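Long-range contacts in dTDP-4-dehydrorhamnose reductase (Bacillus anthracis, PDB 3SC6), which catalyses the NADPH-dependent reduction of dTDP-4-dehydrorhamnose to dTDP-L-rhamnose, a step in the biosynthesis of activated rhamnose: residues I150-W155 against T209-N214; S154-K159 against T189-L194. All coordinates share one frame; numbering follows the deposited sequence.

Contact 1: I150-W155 against T209-N214; sequences IVRTSW and TYHVSN. With NAP (NADP nicotinamide-adenine-dinucleotide phosphate), chain G.
Arg152 and His211 lie side by side on one face of two neighbouring parallel strands in the Rossmann-fold sheet, pointing the same way. Arg152 NH1 donates to His211 NE2 at 3.3 Å, reaching the imidazole at its edge and in the ring plane, while the guanidinium is turned 25° from that ring. The acceptor role of NE2 suggests that the ring proton sits on ND1, which has a weak bond to Gln258 O. Thr209 CG2 lies over the centre of one guanidinium face, 3.9 Å from Arg152 CZ, a compact methyl that suits this flat surface. The charge itself is met by Glu138, which forms a salt bridge with Arg152 NH2, and Lys142 takes Thr209 OG1 as a partner.

On the other face, Val151 CG1 touches Val212 CG2 at 3.6 Å; the branched, apolar pair also packs against helix 191-202, with Val151 on Leu201 and Val212 on Met197. Between the two faces runs the parallel backbone ladder: Tyr210 N bonds Ile150 O at 2.7 Å, Arg152 N bonds Tyr210 O at 2.9 Å, and Val212 N bonds Arg152 O at 2.9 Å. Strand 100-106 flanks 150-153 along the edge remote from 209-211, as the backbone bonds of Val151 and Thr153 to it attest.

Beyond the last of these backbone bonds, a threonine suits the site because its two branches do different work. Thr153 CG2 packs 3.9 Å from C6N of the nicotinamide ring of NADP. With chi1 at -173°, OG1 stands anti to the backbone N and donates to Val212 O at 3.0 Å, an oxygen that also receives a weak bond from Ser213 OG.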
loop_
_atom_site.group_PDB
_atom_site.type_symbol
_atom_site.label_atom_id
_atom_site.label_comp_id
_atom_site.label_asym_id
_atom_site.label_seq_id
_atom_site.Cartn_x
_atom_site.Cartn_y
_atom_site.Cartn_z
ATOM N N ILE A 150 11.222 -0.550 3.724
ATOM C CA ILE A 150 10.489 -0.601 2.467
ATOM C C ILE A 150 9.378 -1.600 2.737
ATOM O O ILE A 150 9.641 -2.786 2.912
ATOM C CB ILE A 150 11.360 -1.033 1.279
ATOM C CG1 ILE A 150 12.483 -0.019 1.059
ATOM C CG2 ILE A 150 10.529 -1.111 0.023
ATOM C CD1 ILE A 150 13.379 -0.339 -0.112
ATOM N N VAL A 151 8.143 -1.112 2.812
ATOM C CA VAL A 151 7.000 -1.974 3.080
ATOM C C VAL A 151 6.095 -2.183 1.862
ATOM O O VAL A 151 5.295 -1.320 1.508
ATOM C CB VAL A 151 6.153 -1.422 4.258
ATOM C CG1 VAL A 151 4.937 -2.301 4.499
ATOM C CG2 VAL A 151 6.999 -1.323 5.527
ATOM N N ARG A 152 6.231 -3.343 1.230
ATOM C CA ARG A 152 5.431 -3.690 0.065
ATOM C C ARG A 152 4.124 -4.302 0.534
ATOM O O ARG A 152 4.125 -5.191 1.388
ATOM C CB ARG A 152 6.184 -4.697 -0.790
ATOM C CG ARG A 152 7.456 -4.157 -1.375
ATOM C CD ARG A 152 8.280 -5.245 -1.998
ATOM N NE ARG A 152 9.511 -4.718 -2.567
ATOM C CZ ARG A 152 10.505 -5.470 -3.021
ATOM N NH1 ARG A 152 10.449 -6.791 -2.903
ATOM N NH2 ARG A 152 11.588 -4.902 -3.532
ATOM N N THR A 153 3.016 -3.817 -0.018
ATOM C CA THR A 153 1.698 -4.319 0.333
ATOM C C THR A 153 0.943 -4.539 -0.976
ATOM O O THR A 153 1.512 -4.334 -2.048
ATOM C CB THR A 153 0.937 -3.340 1.225
ATOM O OG1 THR A 153 -0.286 -3.940 1.666
ATOM C CG2 THR A 153 0.659 -2.038 0.481
ATOM N N SER A 154 -0.327 -4.944 -0.900
ATOM C CA SER A 154 -1.123 -5.188 -2.112
ATOM C C SER A 154 -2.620 -5.291 -1.847
ATOM O O SER A 154 -3.028 -5.693 -0.753
ATOM C CB SER A 154 -0.683 -6.507 -2.737
ATOM O OG SER A 154 -0.894 -7.581 -1.829
ATOM N N TRP A 155 -3.443 -4.934 -2.844
ATOM C CA TRP A 155 -4.898 -5.023 -2.679
ATOM C C TRP A 155 -5.303 -4.350 -1.384
ATOM O O TRP A 155 -6.053 -4.899 -0.581
ATOM C CB TRP A 155 -5.265 -6.506 -2.684
ATOM C CG TRP A 155 -5.116 -7.157 -4.031
ATOM C CD1 TRP A 155 -4.029 -7.108 -4.855
ATOM C CD2 TRP A 155 -5.976 -8.164 -4.584
ATOM N NE1 TRP A 155 -4.232 -7.895 -5.959
ATOM C CE2 TRP A 155 -5.409 -8.574 -5.805
ATOM C CE3 TRP A 155 -7.196 -8.716 -4.187
ATOM C CZ2 TRP A 155 -6.016 -9.513 -6.632
ATOM C CZ3 TRP A 155 -7.801 -9.645 -5.012
ATOM C CH2 TRP A 155 -7.208 -10.036 -6.221
ATOM N N THR A 209 13.634 -4.466 3.814
ATOM C CA THR A 209 12.462 -4.578 2.965
ATOM C C THR A 209 11.525 -5.611 3.583
ATOM O O THR A 209 11.960 -6.698 3.935
ATOM C CB THR A 209 12.852 -5.028 1.539
ATOM O OG1 THR A 209 13.806 -4.113 0.983
ATOM C CG2 THR A 209 11.638 -5.095 0.648
ATOM N N TYR A 210 10.244 -5.266 3.701
ATOM C CA TYR A 210 9.233 -6.153 4.286
ATOM C C TYR A 210 7.937 -6.276 3.505
ATOM O O TYR A 210 7.401 -5.275 3.019
ATOM C CB TYR A 210 8.816 -5.614 5.650
ATOM C CG TYR A 210 9.861 -5.628 6.728
ATOM C CD1 TYR A 210 9.888 -6.653 7.665
ATOM C CD2 TYR A 210 10.807 -4.620 6.825
ATOM C CE1 TYR A 210 10.817 -6.673 8.670
ATOM C CE2 TYR A 210 11.758 -4.634 7.830
ATOM C CZ TYR A 210 11.756 -5.671 8.751
ATOM O OH TYR A 210 12.688 -5.709 9.758
ATOM N N HIS A 211 7.421 -7.501 3.391
ATOM C CA HIS A 211 6.164 -7.703 2.695
ATOM C C HIS A 211 5.079 -7.782 3.757
ATOM O O HIS A 211 5.068 -8.707 4.567
ATOM C CB HIS A 211 6.108 -8.963 1.829
ATOM C CG HIS A 211 7.085 -8.979 0.701
ATOM N ND1 HIS A 211 7.498 -10.137 0.087
ATOM C CD2 HIS A 211 7.801 -7.980 0.135
ATOM C CE1 HIS A 211 8.367 -9.840 -0.863
ATOM N NE2 HIS A 211 8.580 -8.541 -0.844
ATOM N N VAL A 212 4.176 -6.807 3.756
ATOM C CA VAL A 212 3.088 -6.772 4.725
ATOM C C VAL A 212 1.748 -6.831 4.009
ATOM O O VAL A 212 1.381 -5.913 3.268
ATOM C CB VAL A 212 3.139 -5.502 5.580
ATOM C CG1 VAL A 212 1.985 -5.491 6.576
ATOM C CG2 VAL A 212 4.475 -5.413 6.305
ATOM N N SER A 213 1.026 -7.923 4.236
ATOM C CA SER A 213 -0.276 -8.147 3.634
ATOM C C SER A 213 -0.991 -9.154 4.486
ATOM O O SER A 213 -0.369 -9.813 5.313
ATOM C CB SER A 213 -0.128 -8.743 2.236
ATOM O OG SER A 213 0.615 -7.895 1.385
ATOM N N ASN A 214 -2.298 -9.282 4.299
ATOM C CA ASN A 214 -3.048 -10.250 5.069
ATOM C C ASN A 214 -2.727 -11.634 4.521
ATOM O O ASN A 214 -2.409 -11.787 3.340
ATOM C CB ASN A 214 -4.548 -9.961 5.031
ATOM C CG ASN A 214 -4.911 -8.646 5.702
ATOM O OD1 ASN A 214 -6.028 -8.158 5.567
ATOM N ND2 ASN A 214 -3.962 -8.064 6.419
HETATM P PA NAP G . -3.935 6.986 -2.667
HETATM O O1A NAP G . -3.858 7.372 -4.125
HETATM O O2A NAP G . -5.238 7.173 -1.921
HETATM O O5B NAP G . -2.782 7.760 -1.855
HETATM C C5B NAP G . -1.752 8.493 -2.513
HETATM C C4B NAP G . -1.849 9.958 -2.102
HETATM O O4B NAP G . -0.689 10.671 -2.558
HETATM C C3B NAP G . -3.074 10.644 -2.706
HETATM O O3B NAP G . -3.904 11.226 -1.697
HETATM C C2B NAP G . -2.503 11.722 -3.598
HETATM O O2B NAP G . -3.305 12.902 -3.598
HETATM C C1B NAP G . -1.123 11.957 -2.998
HETATM N N9A NAP G . -0.204 12.647 -3.945
HETATM C C8A NAP G . -0.252 12.642 -5.291
HETATM N N7A NAP G . 0.747 13.422 -5.763
HETATM C C5A NAP G . 1.410 13.920 -4.703
HETATM C C6A NAP G . 2.573 14.824 -4.543
HETATM N N6A NAP G . 3.208 15.334 -5.627
HETATM N N1A NAP G . 2.987 15.119 -3.289
HETATM C C2A NAP G . 2.352 14.607 -2.217
HETATM N N3A NAP G . 1.289 13.785 -2.343
HETATM C C4A NAP G . 0.805 13.433 -3.562
HETATM O O3 NAP G . -3.463 5.448 -2.521
HETATM P PN NAP G . -3.056 4.779 -1.103
HETATM O O1N NAP G . -3.452 3.322 -1.153
HETATM O O2N NAP G . -3.505 5.655 0.039
HETATM O O5D NAP G . -1.453 4.847 -1.137
HETATM C C5D NAP G . -0.674 4.163 -0.156
HETATM C C4D NAP G . 0.578 3.559 -0.789
HETATM O O4D NAP G . 0.409 2.144 -0.968
HETATM C C3D NAP G . 0.899 4.148 -2.160
HETATM O O3D NAP G . 2.241 4.642 -2.182
HETATM C C2D NAP G . 0.740 3.004 -3.138
HETATM O O2D NAP G . 1.751 3.068 -4.145
HETATM C C1D NAP G . 0.858 1.754 -2.273
HETATM N N1N NAP G . 0.073 0.614 -2.772
HETATM C C2N NAP G . -1.260 0.718 -2.904
HETATM C C3N NAP G . -2.018 -0.355 -3.372
HETATM C C7N NAP G . -3.509 -0.205 -3.511
HETATM O O7N NAP G . -4.019 0.882 -3.279
HETATM N N7N NAP G . -4.255 -1.246 -3.877
HETATM C C4N NAP G . -1.374 -1.546 -3.698
HETATM C C5N NAP G . 0.000 -1.630 -3.549
HETATM C C6N NAP G . 0.706 -0.529 -3.077
HETATM P P2B NAP G . -4.223 13.272 -4.871
HETATM O O1X NAP G . -5.077 14.404 -4.354
HETATM O O2X NAP G . -3.244 13.676 -5.947
HETATM O O3X NAP G . -4.979 12.001 -5.172
#

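Contact 2: S154-K159 against T189-L194; sequences SWLYGK and TYVADL. With NAP (NADP nicotinamide-adenine-dinucleotide phosphate), chain G.
Tyr157 and Tyr190 meet where the end of strand 148-157 in the Rossmann-fold sheet pairs in parallel with strand 185-190, which passes directly into helix 191-202 at the NADP pocket. Their side chains, on one face, cross at about a right angle. The ring planes are nearly parallel, 21° apart, but slid so far that they barely overlap. What lies over the Tyr157 ring is instead Tyr190 CA, a CH-pi contact 4.2 Å from the ring centroid, while Tyr190 CB reaches Tyr157 CZ at 3.7 Å. A chi1 of 67° sets the Tyr157 ring between its own backbone N and carbonyl carbon, which lays it across the neighbouring strand. Tyr190 instead presents its edge to Tyr157 O.

On the opposite face Leu156 CD1 meets Val191 CG2 at 3.5 Å and Leu194 CD2 at 4.0 Å, on the first turn of helix 191-202. A leucine fits because CD1 packs on these apolar side chains while its aliphatic CB lies against the carboxamide carbon C7N of NADP, at 3.8 Å; CD2 comes near O1N. Gly158, having no side chain, lets Val191 CG2 lie close to its CA.

The backbone joins the two faces. Thr189 N bonds Trp155 O at 2.8 Å, Tyr157 N bonds Thr189 O, and Val191 N bonds Tyr157 O, so the pairing runs on into the helix start, with Tyr190 as N-cap residue. Thr189 OG1 adds a bond to Ser154 O at 3.1 Å, lying in the carbonyl plane.

At the outer end, Lys159 NZ and Tyr190 OH come within 2.8 Å. Glu283 OE1 of helix 273-283 takes a salt bridge from the lysine and a hydrogen bond with the phenol, and the lysine charge would be expected to keep Glu283 ionised next to the Tyr190 hydroxyl.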
loop_
_atom_site.group_PDB
_atom_site.type_symbol
_atom_site.label_atom_id
_atom_site.label_comp_id
_atom_site.label_asym_id
_atom_site.label_seq_id
_atom_site.Cartn_x
_atom_site.Cartn_y
_atom_site.Cartn_z
ATOM N N SER A 154 -0.327 -4.944 -0.900
ATOM C CA SER A 154 -1.123 -5.188 -2.112
ATOM C C SER A 154 -2.620 -5.291 -1.847
ATOM O O SER A 154 -3.028 -5.693 -0.753
ATOM C CB SER A 154 -0.683 -6.507 -2.737
ATOM O OG SER A 154 -0.894 -7.581 -1.829
ATOM N N TRP A 155 -3.443 -4.934 -2.844
ATOM C CA TRP A 155 -4.898 -5.023 -2.679
ATOM C C TRP A 155 -5.303 -4.350 -1.384
ATOM O O TRP A 155 -6.053 -4.899 -0.581
ATOM C CB TRP A 155 -5.265 -6.506 -2.684
ATOM C CG TRP A 155 -5.116 -7.157 -4.031
ATOM C CD1 TRP A 155 -4.029 -7.108 -4.855
ATOM C CD2 TRP A 155 -5.976 -8.164 -4.584
ATOM N NE1 TRP A 155 -4.232 -7.895 -5.959
ATOM C CE2 TRP A 155 -5.409 -8.574 -5.805
ATOM C CE3 TRP A 155 -7.196 -8.716 -4.187
ATOM C CZ2 TRP A 155 -6.016 -9.513 -6.632
ATOM C CZ3 TRP A 155 -7.801 -9.645 -5.012
ATOM C CH2 TRP A 155 -7.208 -10.036 -6.221
ATOM N N LEU A 156 -4.791 -3.141 -1.206
ATOM C CA LEU A 156 -5.047 -2.344 -0.024
ATOM C C LEU A 156 -6.410 -1.650 -0.098
ATOM O O LEU A 156 -6.798 -1.149 -1.153
ATOM C CB LEU A 156 -3.924 -1.310 0.106
ATOM C CG LEU A 156 -3.878 -0.403 1.329
ATOM C CD1 LEU A 156 -3.753 -1.235 2.592
ATOM C CD2 LEU A 156 -2.705 0.551 1.208
ATOM N N TYR A 157 -7.136 -1.639 1.021
ATOM C CA TYR A 157 -8.452 -1.001 1.092
ATOM C C TYR A 157 -8.692 -0.584 2.537
ATOM O O TYR A 157 -8.325 -1.316 3.459
ATOM C CB TYR A 157 -9.561 -1.954 0.650
ATOM C CG TYR A 157 -9.770 -3.133 1.568
ATOM C CD1 TYR A 157 -9.038 -4.299 1.418
ATOM C CD2 TYR A 157 -10.723 -3.081 2.576
ATOM C CE1 TYR A 157 -9.241 -5.380 2.264
ATOM C CE2 TYR A 157 -10.935 -4.147 3.420
ATOM C CZ TYR A 157 -10.196 -5.295 3.265
ATOM O OH TYR A 157 -10.414 -6.356 4.113
ATOM N N GLY A 158 -9.309 0.578 2.738
ATOM C CA GLY A 158 -9.583 1.076 4.090
ATOM C C GLY A 158 -10.937 1.736 4.275
ATOM O O GLY A 158 -11.814 1.642 3.419
ATOM N N LYS A 159 -11.099 2.407 5.412
ATOM C CA LYS A 159 -12.344 3.092 5.737
ATOM C C LYS A 159 -12.642 4.267 4.831
ATOM O O LYS A 159 -13.787 4.482 4.430
ATOM C CB LYS A 159 -12.298 3.670 7.161
ATOM C CG LYS A 159 -12.133 2.688 8.295
ATOM C CD LYS A 159 -12.175 3.436 9.629
ATOM C CE LYS A 159 -12.056 2.495 10.814
ATOM N NZ LYS A 159 -10.779 1.723 10.801
ATOM N N THR A 189 -5.631 -6.602 1.605
ATOM C CA THR A 189 -4.996 -6.096 2.810
ATOM C C THR A 189 -5.722 -4.886 3.377
ATOM O O THR A 189 -5.814 -3.847 2.727
ATOM C CB THR A 189 -3.540 -5.704 2.537
ATOM O OG1 THR A 189 -2.812 -6.857 2.097
ATOM C CG2 THR A 189 -2.898 -5.150 3.788
ATOM N N TYR A 190 -6.236 -5.030 4.595
ATOM C CA TYR A 190 -6.949 -3.943 5.259
ATOM C C TYR A 190 -6.010 -2.994 5.999
ATOM O O TYR A 190 -5.288 -3.391 6.910
ATOM C CB TYR A 190 -8.068 -4.489 6.157
ATOM C CG TYR A 190 -8.740 -3.449 7.022
ATOM C CD1 TYR A 190 -9.104 -2.216 6.507
ATOM C CD2 TYR A 190 -9.132 -3.752 8.319
ATOM C CE1 TYR A 190 -9.740 -1.274 7.294
ATOM C CE2 TYR A 190 -9.788 -2.824 9.103
ATOM C CZ TYR A 190 -10.087 -1.587 8.584
ATOM O OH TYR A 190 -10.735 -0.659 9.357
ATOM N N VAL A 191 -6.037 -1.734 5.569
ATOM C CA VAL A 191 -5.210 -0.666 6.136
ATOM C C VAL A 191 -4.984 -0.761 7.642
ATOM O O VAL A 191 -3.866 -0.595 8.107
ATOM C CB VAL A 191 -5.804 0.723 5.807
ATOM C CG1 VAL A 191 -5.009 1.818 6.482
ATOM C CG2 VAL A 191 -5.850 0.944 4.296
ATOM N N ALA A 192 -6.036 -1.024 8.408
ATOM C CA ALA A 192 -5.890 -1.127 9.860
ATOM C C ALA A 192 -4.831 -2.152 10.247
ATOM O O ALA A 192 -4.035 -1.894 11.150
ATOM C CB ALA A 192 -7.207 -1.452 10.518
ATOM N N ASP A 193 -4.825 -3.310 9.584
ATOM C CA ASP A 193 -3.834 -4.355 9.879
ATOM C C ASP A 193 -2.434 -3.913 9.436
ATOM O O ASP A 193 -1.435 -4.236 10.087
ATOM C CB ASP A 193 -4.197 -5.698 9.223
ATOM C CG ASP A 193 -5.489 -6.300 9.769
ATOM O OD1 ASP A 193 -6.066 -5.740 10.724
ATOM O OD2 ASP A 193 -5.915 -7.358 9.253
ATOM N N LEU A 194 -2.365 -3.183 8.326
ATOM C CA LEU A 194 -1.092 -2.699 7.818
ATOM C C LEU A 194 -0.519 -1.675 8.796
ATOM O O LEU A 194 0.650 -1.754 9.183
ATOM C CB LEU A 194 -1.267 -2.055 6.438
ATOM C CG LEU A 194 0.014 -1.489 5.819
ATOM C CD1 LEU A 194 1.067 -2.578 5.708
ATOM C CD2 LEU A 194 -0.265 -0.869 4.460
HETATM P PA NAP G . -3.935 6.986 -2.667
HETATM O O1A NAP G . -3.858 7.372 -4.125
HETATM O O2A NAP G . -5.238 7.173 -1.921
HETATM O O5B NAP G . -2.782 7.760 -1.855
HETATM C C5B NAP G . -1.752 8.493 -2.513
HETATM C C4B NAP G . -1.849 9.958 -2.102
HETATM O O4B NAP G . -0.689 10.671 -2.558
HETATM C C3B NAP G . -3.074 10.644 -2.706
HETATM O O3B NAP G . -3.904 11.226 -1.697
HETATM C C2B NAP G . -2.503 11.722 -3.598
HETATM O O2B NAP G . -3.305 12.902 -3.598
HETATM C C1B NAP G . -1.123 11.957 -2.998
HETATM N N9A NAP G . -0.204 12.647 -3.945
HETATM C C8A NAP G . -0.252 12.642 -5.291
HETATM N N7A NAP G . 0.747 13.422 -5.763
HETATM C C5A NAP G . 1.410 13.920 -4.703
HETATM C C6A NAP G . 2.573 14.824 -4.543
HETATM N N6A NAP G . 3.208 15.334 -5.627
HETATM N N1A NAP G . 2.987 15.119 -3.289
HETATM C C2A NAP G . 2.352 14.607 -2.217
HETATM N N3A NAP G . 1.289 13.785 -2.343
HETATM C C4A NAP G . 0.805 13.433 -3.562
HETATM O O3 NAP G . -3.463 5.448 -2.521
HETATM P PN NAP G . -3.056 4.779 -1.103
HETATM O O1N NAP G . -3.452 3.322 -1.153
HETATM O O2N NAP G . -3.505 5.655 0.039
HETATM O O5D NAP G . -1.453 4.847 -1.137
HETATM C C5D NAP G . -0.674 4.163 -0.156
HETATM C C4D NAP G . 0.578 3.559 -0.789
HETATM O O4D NAP G . 0.409 2.144 -0.968
HETATM C C3D NAP G . 0.899 4.148 -2.160
HETATM O O3D NAP G . 2.241 4.642 -2.182
HETATM C C2D NAP G . 0.740 3.004 -3.138
HETATM O O2D NAP G . 1.751 3.068 -4.145
HETATM C C1D NAP G . 0.858 1.754 -2.273
HETATM N N1N NAP G . 0.073 0.614 -2.772
HETATM C C2N NAP G . -1.260 0.718 -2.904
HETATM C C3N NAP G . -2.018 -0.355 -3.372
HETATM C C7N NAP G . -3.509 -0.205 -3.511
HETATM O O7N NAP G . -4.019 0.882 -3.279
HETATM N N7N NAP G . -4.255 -1.246 -3.877
HETATM C C4N NAP G . -1.374 -1.546 -3.698
HETATM C C5N NAP G . 0.000 -1.630 -3.549
HETATM C C6N NAP G . 0.706 -0.529 -3.077
HETATM P P2B NAP G . -4.223 13.272 -4.871
HETATM O O1X NAP G . -5.077 14.404 -4.354
HETATM O O2X NAP G . -3.244 13.676 -5.947
HETATM O O3X NAP G . -4.979 12.001 -5.172
#

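How the contacts relate
Contacts 1 and 2 follow one another along strand 148-157, sharing Ser154 and Trp155, with centres about 10 Å apart. The strand pairs first with 208-211 and then, still beside the carboxamide, with 185-190. Their partner segments also meet: Asn214 OD1 lies 3.3 Å from Tyr190 N, a probable hydrogen bond, and Val212 of contact 1 packs on Leu194 of contact 2. Both touch NADP at its nicotinamide end, Thr153 O lying 3.4 Å from C5N and Leu156 N 3.3 Å from the carboxamide N7N. Tyr130 and Lys134, in helix 129-144, also hydrogen-bond NADP; their spacing is consistent with the Tyr-x-x-x-Lys motif of short-chain dehydrogenases/reductases.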